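Local coordinates for NO-binding heme-dependent sensor protein (Shewanella oneidensis, PDB 4U9B), which probably senses nitric oxide through a bound heme, as a gas-sensing signalling protein of the H-NOX family, at residues Met1-Leu9 and Tyr36-Leu47; Arg80-Phe88 and Val101-Tyr110. All coordinates share one frame; numbering follows the deposited sequence. Where two conformers were deposited one is given.

Contact 1: residues Met1-Leu9 and Tyr36-Leu47; sequences MKGIIFNVL and YVSAKSYAESEL. With HEM (protoporphyrin IX containing Fe), chain B.
Phe6 and Tyr36 stack in parallel-displaced fashion at the tight end of this contact, forming with Tyr42 an aromatic cluster where the start of helix 3-17 packs against the 36-43 loop of the H-NOX domain. The two planes differ by 7°, with centroids 3.9 Å apart. With CG anti to its carbonyl carbon (chi1 -69°), Phe6 lays its ring flat on the tyrosine, while CD1 of Leu47, from helix 44-58, makes a CH-pi contact over the opposite face. Tyr42 turns its edge toward Phe6 in an offset edge-to-face pair. Tyr36 suits this place because its OH also reaches beyond the stack, donating to the anti lone pair of Glu46 OE1 at 2.5 Å; a leucine here would probably leave one face of Phe6 poorly covered and that carboxylate oxygen without its hydroxyl donor.

Beside the cluster, at the chain's start, the backbones pair in a single bridge between Lys2 and Ser41, with Tyr42 N bonded to Met1 O at 2.7 Å. Glycine fits at Gly3, since a CB would collide with Val37 O.

On the solvent side, polar bonds replace ring packing: Lys2 NZ holds the exposed turn through Ala39 O and Ser41 OG. A water between Met1 N and Ser41 OG also donates to heme O2D. The same propionate is gripped directly: Lys2 N gives its hydrogen to heme O1D over 2.8 Å, at a nearly straight 167°.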
# COMPACT_ATOMS: atom_id res chain seq x y z
N MET A 1 12.37 -1.12 1.19
CA MET A 1 11.12 -0.73 1.89
C MET A 1 11.42 0.43 2.84
O MET A 1 12.17 0.27 3.81
CB MET A 1 10.52 -1.92 2.65
CG MET A 1 9.08 -1.72 3.13
SD MET A 1 7.87 -1.53 1.81
CE MET A 1 7.96 -3.14 1.03
N LYS A 2 10.84 1.59 2.56
CA LYS A 2 11.13 2.78 3.35
C LYS A 2 10.49 2.70 4.73
O LYS A 2 9.45 2.07 4.91
CB LYS A 2 10.66 4.05 2.62
CG LYS A 2 11.53 4.44 1.43
CD LYS A 2 12.94 4.81 1.86
CE LYS A 2 13.82 5.21 0.69
NZ LYS A 2 15.24 5.34 1.11
N GLY A 3 11.13 3.33 5.70
CA GLY A 3 10.70 3.28 7.08
C GLY A 3 9.28 3.79 7.30
O GLY A 3 8.61 3.35 8.23
N ILE A 4 8.83 4.71 6.45
CA ILE A 4 7.48 5.26 6.60
C ILE A 4 6.45 4.14 6.55
O ILE A 4 5.47 4.15 7.28
CB ILE A 4 7.16 6.32 5.51
CG1 ILE A 4 5.70 6.77 5.63
CG2 ILE A 4 7.43 5.78 4.11
CD1 ILE A 4 5.40 8.09 4.94
N ILE A 5 6.69 3.15 5.70
CA ILE A 5 5.77 2.02 5.58
C ILE A 5 5.73 1.26 6.90
O ILE A 5 4.66 0.89 7.38
CB ILE A 5 6.18 1.07 4.43
CG1 ILE A 5 6.32 1.85 3.12
CG2 ILE A 5 5.18 -0.06 4.30
CD1 ILE A 5 5.05 2.56 2.66
N PHE A 6 6.90 1.03 7.48
CA PHE A 6 6.99 0.38 8.78
C PHE A 6 6.36 1.23 9.87
O PHE A 6 5.74 0.71 10.80
CB PHE A 6 8.45 0.10 9.15
CG PHE A 6 9.09 -0.96 8.30
CD1 PHE A 6 9.03 -2.29 8.67
CD2 PHE A 6 9.77 -0.62 7.14
CE1 PHE A 6 9.62 -3.27 7.90
CE2 PHE A 6 10.36 -1.60 6.37
CZ PHE A 6 10.29 -2.92 6.75
N ASN A 7 6.51 2.55 9.78
CA ASN A 7 5.93 3.44 10.77
C ASN A 7 4.41 3.35 10.78
O ASN A 7 3.79 3.33 11.85
CB ASN A 7 6.36 4.90 10.53
CG ASN A 7 7.84 5.12 10.77
OD1 ASN A 7 8.49 4.38 11.52
ND2 ASN A 7 8.38 6.17 10.15
N VAL A 8 3.80 3.30 9.60
CA VAL A 8 2.35 3.20 9.52
C VAL A 8 1.92 1.81 9.99
O VAL A 8 0.88 1.66 10.63
CB VAL A 8 1.83 3.47 8.10
CG1 VAL A 8 0.32 3.34 8.04
CG2 VAL A 8 2.24 4.87 7.65
N LEU A 9 2.72 0.79 9.68
CA LEU A 9 2.44 -0.56 10.15
C LEU A 9 2.46 -0.58 11.67
O LEU A 9 1.62 -1.21 12.30
CB LEU A 9 3.44 -1.57 9.58
CG LEU A 9 3.21 -3.04 9.98
CD1 LEU A 9 1.89 -3.55 9.44
CD2 LEU A 9 4.36 -3.92 9.51
N TYR A 36 12.84 2.05 12.96
CA TYR A 36 12.50 2.40 11.58
C TYR A 36 12.46 3.91 11.37
O TYR A 36 11.54 4.59 11.80
CB TYR A 36 11.17 1.75 11.18
CG TYR A 36 11.28 0.25 11.06
CD1 TYR A 36 12.05 -0.33 10.06
CD2 TYR A 36 10.63 -0.59 11.95
CE1 TYR A 36 12.16 -1.70 9.95
CE2 TYR A 36 10.73 -1.97 11.84
CZ TYR A 36 11.50 -2.51 10.84
OH TYR A 36 11.61 -3.88 10.73
N VAL A 37 13.50 4.41 10.71
CA VAL A 37 13.60 5.81 10.32
C VAL A 37 12.87 6.01 9.00
O VAL A 37 13.17 5.34 8.02
CB VAL A 37 15.08 6.24 10.19
CG1 VAL A 37 15.19 7.66 9.64
CG2 VAL A 37 15.79 6.12 11.53
N SER A 38 11.93 6.95 8.99
CA SER A 38 11.04 7.16 7.84
C SER A 38 11.74 7.17 6.49
O SER A 38 11.28 6.54 5.54
CB SER A 38 10.28 8.48 8.02
OG SER A 38 11.15 9.60 7.92
N ALA A 39 12.86 7.88 6.41
CA ALA A 39 13.54 8.14 5.14
C ALA A 39 14.46 7.00 4.71
O ALA A 39 14.87 6.95 3.55
CB ALA A 39 14.33 9.43 5.23
N LYS A 40 14.77 6.09 5.63
CA LYS A 40 15.74 5.03 5.38
C LYS A 40 15.09 3.80 4.75
O LYS A 40 13.93 3.49 5.01
CB LYS A 40 16.43 4.65 6.69
CG LYS A 40 17.53 3.60 6.55
CD LYS A 40 18.50 3.65 7.74
CE LYS A 40 19.67 2.70 7.55
NZ LYS A 40 19.51 1.43 8.32
N SER A 41 15.87 3.09 3.94
CA SER A 41 15.42 1.85 3.31
C SER A 41 15.75 0.65 4.19
O SER A 41 16.84 0.57 4.76
CB SER A 41 16.05 1.68 1.94
OG SER A 41 15.59 2.68 1.04
N TYR A 42 14.80 -0.27 4.30
CA TYR A 42 14.97 -1.50 5.06
C TYR A 42 14.58 -2.70 4.21
O TYR A 42 13.85 -2.56 3.23
CB TYR A 42 14.14 -1.45 6.34
CG TYR A 42 14.51 -0.31 7.25
CD1 TYR A 42 15.50 -0.46 8.21
CD2 TYR A 42 13.88 0.93 7.15
CE1 TYR A 42 15.86 0.58 9.04
CE2 TYR A 42 14.23 1.98 7.98
CZ TYR A 42 15.22 1.80 8.92
OH TYR A 42 15.58 2.83 9.76
N ALA A 43 15.08 -3.87 4.59
CA ALA A 43 14.76 -5.10 3.89
C ALA A 43 13.26 -5.35 3.90
O ALA A 43 12.63 -5.37 4.96
CB ALA A 43 15.50 -6.27 4.52
N GLU A 44 12.69 -5.54 2.72
CA GLU A 44 11.25 -5.77 2.61
C GLU A 44 10.87 -7.06 3.34
O GLU A 44 9.72 -7.22 3.75
CB GLU A 44 10.82 -5.83 1.15
CG GLU A 44 11.42 -6.99 0.38
CD GLU A 44 11.35 -6.79 -1.12
OE1 GLU A 44 11.79 -5.72 -1.60
OE2 GLU A 44 10.84 -7.69 -1.82
N SER A 45 11.84 -7.96 3.50
CA SER A 45 11.60 -9.21 4.21
C SER A 45 11.17 -8.95 5.65
O SER A 45 10.40 -9.73 6.22
CB SER A 45 12.84 -10.09 4.19
OG SER A 45 13.95 -9.42 4.76
N GLU A 46 11.65 -7.86 6.24
CA GLU A 46 11.25 -7.52 7.60
C GLU A 46 9.76 -7.23 7.65
O GLU A 46 9.05 -7.73 8.52
CB GLU A 46 12.05 -6.33 8.13
CG GLU A 46 13.51 -6.66 8.40
CD GLU A 46 14.31 -5.47 8.93
OE1 GLU A 46 13.75 -4.63 9.64
OE2 GLU A 46 15.52 -5.40 8.61
N LEU A 47 9.27 -6.45 6.69
CA LEU A 47 7.86 -6.12 6.61
C LEU A 47 7.03 -7.39 6.41
O LEU A 47 6.07 -7.64 7.15
CB LEU A 47 7.59 -5.12 5.48
CG LEU A 47 6.17 -4.55 5.42
CD1 LEU A 47 6.03 -3.36 6.36
CD2 LEU A 47 5.81 -4.15 4.00
CHA HEM B . 4.80 2.07 -1.93
CHB HEM B . 0.69 1.77 -4.48
CHC HEM B . -0.56 6.21 -3.07
CHD HEM B . 4.00 6.90 -1.57
C1A HEM B . 3.71 1.56 -2.58
C2A HEM B . 3.35 0.15 -2.70
C3A HEM B . 2.22 0.08 -3.40
C4A HEM B . 1.81 1.42 -3.75
CMA HEM B . 1.45 -1.19 -3.78
CAA HEM B . 4.15 -1.04 -2.12
CBA HEM B . 5.47 -1.24 -2.86
CGA HEM B . 5.34 -2.11 -4.09
O1A HEM B . 6.38 -2.36 -4.76
O2A HEM B . 4.21 -2.58 -4.42
C1B HEM B . -0.04 2.91 -4.28
C2B HEM B . -1.40 3.13 -4.71
C3B HEM B . -1.75 4.38 -4.33
C4B HEM B . -0.62 4.96 -3.63
CMB HEM B . -2.21 2.07 -5.48
CAB HEM B . -3.09 5.14 -4.50
CBB HEM B . -4.26 4.54 -4.75
C1C HEM B . 0.57 6.80 -2.54
C2C HEM B . 0.66 8.14 -2.01
C3C HEM B . 1.91 8.36 -1.60
C4C HEM B . 2.67 7.14 -1.84
CMC HEM B . -0.52 9.13 -1.95
CAC HEM B . 2.37 9.70 -0.96
CBC HEM B . 3.66 10.02 -0.78
C1D HEM B . 4.59 5.66 -1.43
C2D HEM B . 5.84 5.43 -0.75
C3D HEM B . 6.09 3.92 -0.86
C4D HEM B . 4.97 3.40 -1.61
CMD HEM B . 6.73 6.47 -0.04
CAD HEM B . 7.27 3.13 -0.29
CBD HEM B . 8.40 3.06 -1.32
CGD HEM B . 9.54 2.27 -0.74
O1D HEM B . 9.29 1.50 0.22
O2D HEM B . 10.70 2.41 -1.22
NA HEM B . 2.74 2.30 -3.23
NB HEM B . 0.41 4.04 -3.63
NC HEM B . 1.82 6.22 -2.42
ND HEM B . 4.11 4.45 -1.93
FE HEM B . 2.36 4.30 -2.98
O HOH W 1 11.28 -2.46 -0.76
O HOH W 2 12.96 1.34 -0.05

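Contact 2: residues Arg80-Phe88 and Val101-Tyr110; sequences RHTDVVDKF and VIHLEVNKLY. With HEM (protoporphyrin IX containing Fe), chain B.
Val101 meets Phe88 where the short helix 82-85 and its flanks pack on helix 98-109 beside the heme pocket of the H-NOX domain; its CG1 lies 3.5 Å from the ring carbon CZ, with the aliphatic CD of Lys87 against the same methyl. Next comes Ile102, a branched residue that can serve two sides at once. CG1 stands beside its backbone N (chi1 -58°), sending CD1 to a point 3.6 Å from Val84 CG1 and close to the heme methyl CMC, while CG2 lies near the pyrrole nitrogen NC; this side chain also touches the bound nitric oxide. His103, the axial iron ligand in a structure of this protein, is not bound to the iron here and is exposed, with Asn107 ND2 above the rim of its ring and bonded to His103 O. One turn after Val101, Glu105 packs CB on Val84 CG2, then bends at chi2 so that OE2 meets the extended Lys87 in a very short salt bridge of 2.5 Å to NZ; Lys108 NZ takes OE1 at 2.8 Å, completing a salt-bridge network. Val106 touches heme CHD with CG2. Leu109 slides its CD1 past His81 ND1, and Tyr110 ends the walk, its OH hydrogen-bonded to His81 NE2 at 2.6 Å, in the imidazole plane; either could be the donor. The two lysine nitrogens lie 5.0 Å apart with one carboxylate answering both, which would be expected to favour the charged form of Glu105.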
# COMPACT_ATOMS: atom_id res chain seq x y z
N ARG A 80 1.14 12.18 6.26
CA ARG A 80 2.55 12.54 6.27
C ARG A 80 2.95 13.33 5.03
O ARG A 80 3.96 14.05 5.04
CB ARG A 80 3.41 11.28 6.40
CG ARG A 80 3.30 10.59 7.76
CD ARG A 80 3.84 9.16 7.71
NE ARG A 80 3.92 8.53 9.03
CZ ARG A 80 2.88 8.04 9.70
NH1 ARG A 80 1.66 8.12 9.20
NH2 ARG A 80 3.07 7.48 10.88
N HIS A 81 2.17 13.21 3.96
CA HIS A 81 2.46 13.91 2.70
C HIS A 81 1.21 14.60 2.16
O HIS A 81 0.78 14.33 1.04
CB HIS A 81 3.01 12.93 1.66
CG HIS A 81 4.31 12.29 2.06
ND1 HIS A 81 5.48 13.01 2.21
CD2 HIS A 81 4.61 11.00 2.35
CE1 HIS A 81 6.45 12.19 2.57
NE2 HIS A 81 5.95 10.97 2.66
N THR A 82 0.65 15.49 2.96
CA THR A 82 -0.61 16.15 2.61
C THR A 82 -0.49 16.95 1.32
O THR A 82 -1.44 17.01 0.53
CB THR A 82 -1.10 17.07 3.73
OG1 THR A 82 -0.13 18.11 3.96
CG2 THR A 82 -1.31 16.29 5.02
N ASP A 83 0.66 17.57 1.10
CA ASP A 83 0.89 18.38 -0.10
C ASP A 83 0.71 17.56 -1.37
O ASP A 83 0.20 18.07 -2.37
CB ASP A 83 2.30 18.99 -0.08
CG ASP A 83 2.36 20.35 0.59
OD1 ASP A 83 1.43 20.68 1.36
OD2 ASP A 83 3.34 21.08 0.35
N VAL A 84 1.12 16.30 -1.33
CA VAL A 84 1.02 15.43 -2.49
C VAL A 84 -0.44 15.09 -2.79
O VAL A 84 -0.90 15.23 -3.93
CB VAL A 84 1.82 14.13 -2.29
CG1 VAL A 84 1.62 13.17 -3.46
CG2 VAL A 84 3.30 14.45 -2.11
N VAL A 85 -1.16 14.65 -1.77
CA VAL A 85 -2.55 14.23 -1.95
C VAL A 85 -3.44 15.42 -2.29
O VAL A 85 -4.39 15.28 -3.06
CB VAL A 85 -3.08 13.52 -0.69
CG1 VAL A 85 -4.54 13.10 -0.87
CG2 VAL A 85 -2.23 12.31 -0.36
N ASP A 86 -3.14 16.58 -1.73
CA ASP A 86 -3.92 17.80 -1.98
C ASP A 86 -3.90 18.21 -3.45
O ASP A 86 -4.70 19.04 -3.88
CB ASP A 86 -3.40 18.96 -1.13
CG ASP A 86 -3.77 18.83 0.34
OD1 ASP A 86 -4.64 18.00 0.67
OD2 ASP A 86 -3.19 19.57 1.16
N LYS A 87 -2.98 17.64 -4.23
CA LYS A 87 -2.89 17.95 -5.65
C LYS A 87 -4.09 17.43 -6.45
O LYS A 87 -4.29 17.84 -7.60
CB LYS A 87 -1.61 17.35 -6.24
CG LYS A 87 -0.34 18.05 -5.81
CD LYS A 87 0.86 17.47 -6.54
CE LYS A 87 2.06 18.38 -6.47
NZ LYS A 87 3.11 17.95 -7.43
N PHE A 88 -4.88 16.55 -5.84
CA PHE A 88 -5.96 15.86 -6.55
C PHE A 88 -7.34 16.26 -6.04
O PHE A 88 -7.59 16.25 -4.83
CB PHE A 88 -5.77 14.35 -6.43
CG PHE A 88 -4.44 13.88 -6.93
CD1 PHE A 88 -4.19 13.83 -8.29
CD2 PHE A 88 -3.45 13.49 -6.05
CE1 PHE A 88 -2.97 13.39 -8.77
CE2 PHE A 88 -2.22 13.06 -6.52
CZ PHE A 88 -1.98 13.01 -7.88
N VAL A 101 2.36 11.77 -11.15
CA VAL A 101 2.48 12.70 -10.04
C VAL A 101 3.05 12.05 -8.78
O VAL A 101 4.04 12.53 -8.24
CB VAL A 101 1.12 13.34 -9.73
CG1 VAL A 101 1.23 14.34 -8.59
CG2 VAL A 101 0.57 14.01 -10.97
N ILE A 102 2.43 10.97 -8.30
CA ILE A 102 2.88 10.33 -7.07
C ILE A 102 4.32 9.85 -7.21
O ILE A 102 5.15 10.12 -6.33
CB ILE A 102 2.00 9.12 -6.69
CG1 ILE A 102 0.53 9.55 -6.51
CG2 ILE A 102 2.52 8.45 -5.41
CD1 ILE A 102 0.26 10.37 -5.28
N HIS A 103 4.62 9.14 -8.29
CA HIS A 103 5.96 8.61 -8.54
C HIS A 103 7.00 9.72 -8.46
O HIS A 103 8.04 9.57 -7.81
CB HIS A 103 6.01 7.93 -9.91
CG HIS A 103 7.23 7.07 -10.12
ND1 HIS A 103 7.25 5.73 -9.81
CD2 HIS A 103 8.45 7.37 -10.62
CE1 HIS A 103 8.44 5.23 -10.10
NE2 HIS A 103 9.18 6.20 -10.59
N LEU A 104 6.70 10.85 -9.10
CA LEU A 104 7.60 11.99 -9.11
C LEU A 104 7.83 12.55 -7.71
O LEU A 104 8.97 12.74 -7.29
CB LEU A 104 7.06 13.11 -10.00
CG LEU A 104 7.91 14.38 -10.01
CD1 LEU A 104 9.21 14.13 -10.75
CD2 LEU A 104 7.17 15.54 -10.63
N GLU A 105 6.74 12.83 -7.00
CA GLU A 105 6.83 13.47 -5.70
C GLU A 105 7.53 12.57 -4.68
O GLU A 105 8.23 13.06 -3.79
CB GLU A 105 5.44 13.88 -5.20
CG GLU A 105 4.71 14.88 -6.09
CD GLU A 105 5.50 16.16 -6.33
OE1 GLU A 105 6.32 16.53 -5.48
OE2 GLU A 105 5.28 16.80 -7.39
N VAL A 106 7.34 11.26 -4.80
CA VAL A 106 8.02 10.33 -3.90
C VAL A 106 9.52 10.33 -4.18
O VAL A 106 10.32 10.28 -3.26
CB VAL A 106 7.47 8.89 -4.03
CG1 VAL A 106 8.34 7.90 -3.26
CG2 VAL A 106 6.04 8.83 -3.52
N ASN A 107 9.89 10.38 -5.45
CA ASN A 107 11.31 10.38 -5.81
C ASN A 107 11.99 11.70 -5.47
O ASN A 107 13.21 11.76 -5.31
CB ASN A 107 11.48 10.07 -7.30
CG ASN A 107 11.57 8.58 -7.57
OD1 ASN A 107 12.62 7.97 -7.39
ND2 ASN A 107 10.46 7.99 -8.00
N LYS A 108 11.19 12.76 -5.35
CA LYS A 108 11.70 14.05 -4.90
C LYS A 108 11.92 14.05 -3.39
O LYS A 108 12.85 14.68 -2.89
CB LYS A 108 10.73 15.17 -5.29
CG LYS A 108 10.82 15.59 -6.75
CD LYS A 108 9.59 16.37 -7.21
CE LYS A 108 9.32 17.60 -6.35
NZ LYS A 108 8.10 18.32 -6.80
N LEU A 109 11.07 13.33 -2.67
CA LEU A 109 11.08 13.36 -1.20
C LEU A 109 11.92 12.25 -0.57
O LEU A 109 12.29 12.35 0.60
CB LEU A 109 9.65 13.26 -0.67
CG LEU A 109 8.72 14.44 -0.95
CD1 LEU A 109 7.29 14.04 -0.67
CD2 LEU A 109 9.12 15.65 -0.12
N TYR A 110 12.21 11.20 -1.33
CA TYR A 110 12.91 10.03 -0.81
C TYR A 110 14.14 9.69 -1.64
O TYR A 110 14.15 9.89 -2.86
CB TYR A 110 11.98 8.82 -0.76
CG TYR A 110 10.87 8.93 0.26
CD1 TYR A 110 9.67 9.55 -0.05
CD2 TYR A 110 11.02 8.41 1.54
CE1 TYR A 110 8.65 9.66 0.88
CE2 TYR A 110 10.02 8.52 2.48
CZ TYR A 110 8.83 9.14 2.15
OH TYR A 110 7.83 9.25 3.08
CHA HEM B . 4.80 2.07 -1.93
CHB HEM B . 0.69 1.77 -4.48
CHC HEM B . -0.56 6.21 -3.07
CHD HEM B . 4.00 6.90 -1.57
C1A HEM B . 3.71 1.56 -2.58
C2A HEM B . 3.35 0.15 -2.70
C3A HEM B . 2.22 0.08 -3.40
C4A HEM B . 1.81 1.42 -3.75
CMA HEM B . 1.45 -1.19 -3.78
CAA HEM B . 4.15 -1.04 -2.12
CBA HEM B . 5.47 -1.24 -2.86
CGA HEM B . 5.34 -2.11 -4.09
O1A HEM B . 6.38 -2.36 -4.76
O2A HEM B . 4.21 -2.58 -4.42
C1B HEM B . -0.04 2.91 -4.28
C2B HEM B . -1.40 3.13 -4.71
C3B HEM B . -1.75 4.38 -4.33
C4B HEM B . -0.62 4.96 -3.63
CMB HEM B . -2.21 2.07 -5.48
CAB HEM B . -3.09 5.14 -4.50
CBB HEM B . -4.26 4.54 -4.75
C1C HEM B . 0.57 6.80 -2.54
C2C HEM B . 0.66 8.14 -2.01
C3C HEM B . 1.91 8.36 -1.60
C4C HEM B . 2.67 7.14 -1.84
CMC HEM B . -0.52 9.13 -1.95
CAC HEM B . 2.37 9.70 -0.96
CBC HEM B . 3.66 10.02 -0.78
C1D HEM B . 4.59 5.66 -1.43
C2D HEM B . 5.84 5.43 -0.75
C3D HEM B . 6.09 3.92 -0.86
C4D HEM B . 4.97 3.40 -1.61
CMD HEM B . 6.73 6.47 -0.04
CAD HEM B . 7.27 3.13 -0.29
CBD HEM B . 8.40 3.06 -1.32
CGD HEM B . 9.54 2.27 -0.74
O1D HEM B . 9.29 1.50 0.22
O2D HEM B . 10.70 2.41 -1.22
NA HEM B . 2.74 2.30 -3.23
NB HEM B . 0.41 4.04 -3.63
NC HEM B . 1.82 6.22 -2.42
ND HEM B . 4.11 4.45 -1.93
FE HEM B . 2.36 4.30 -2.98

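How the contacts relate
The two contacts follow one another along the chain, their centres about 18 Å apart, and share ring D of the heme. Contact 1 meets its propionate side; contact 2 spans ring C and the neighbouring CHD and CMD, with His81 CD2 3.4 Å from the vinyl carbon CBC. Ile4 joins them: its CD1 sits 3.3 Å from Tyr110 OH and 3.4 Å from Arg80 CD, so helix 3-17 packs against the end of contact 2 where Arg80, His81 and Tyr110 come together. Lys2 NZ adds a polar tie to His111 O, just past that contact. The nitric oxide lies nearer contact 2, about 4 Å from the side chain of Ile102 and about 8 Å from that of Ile5.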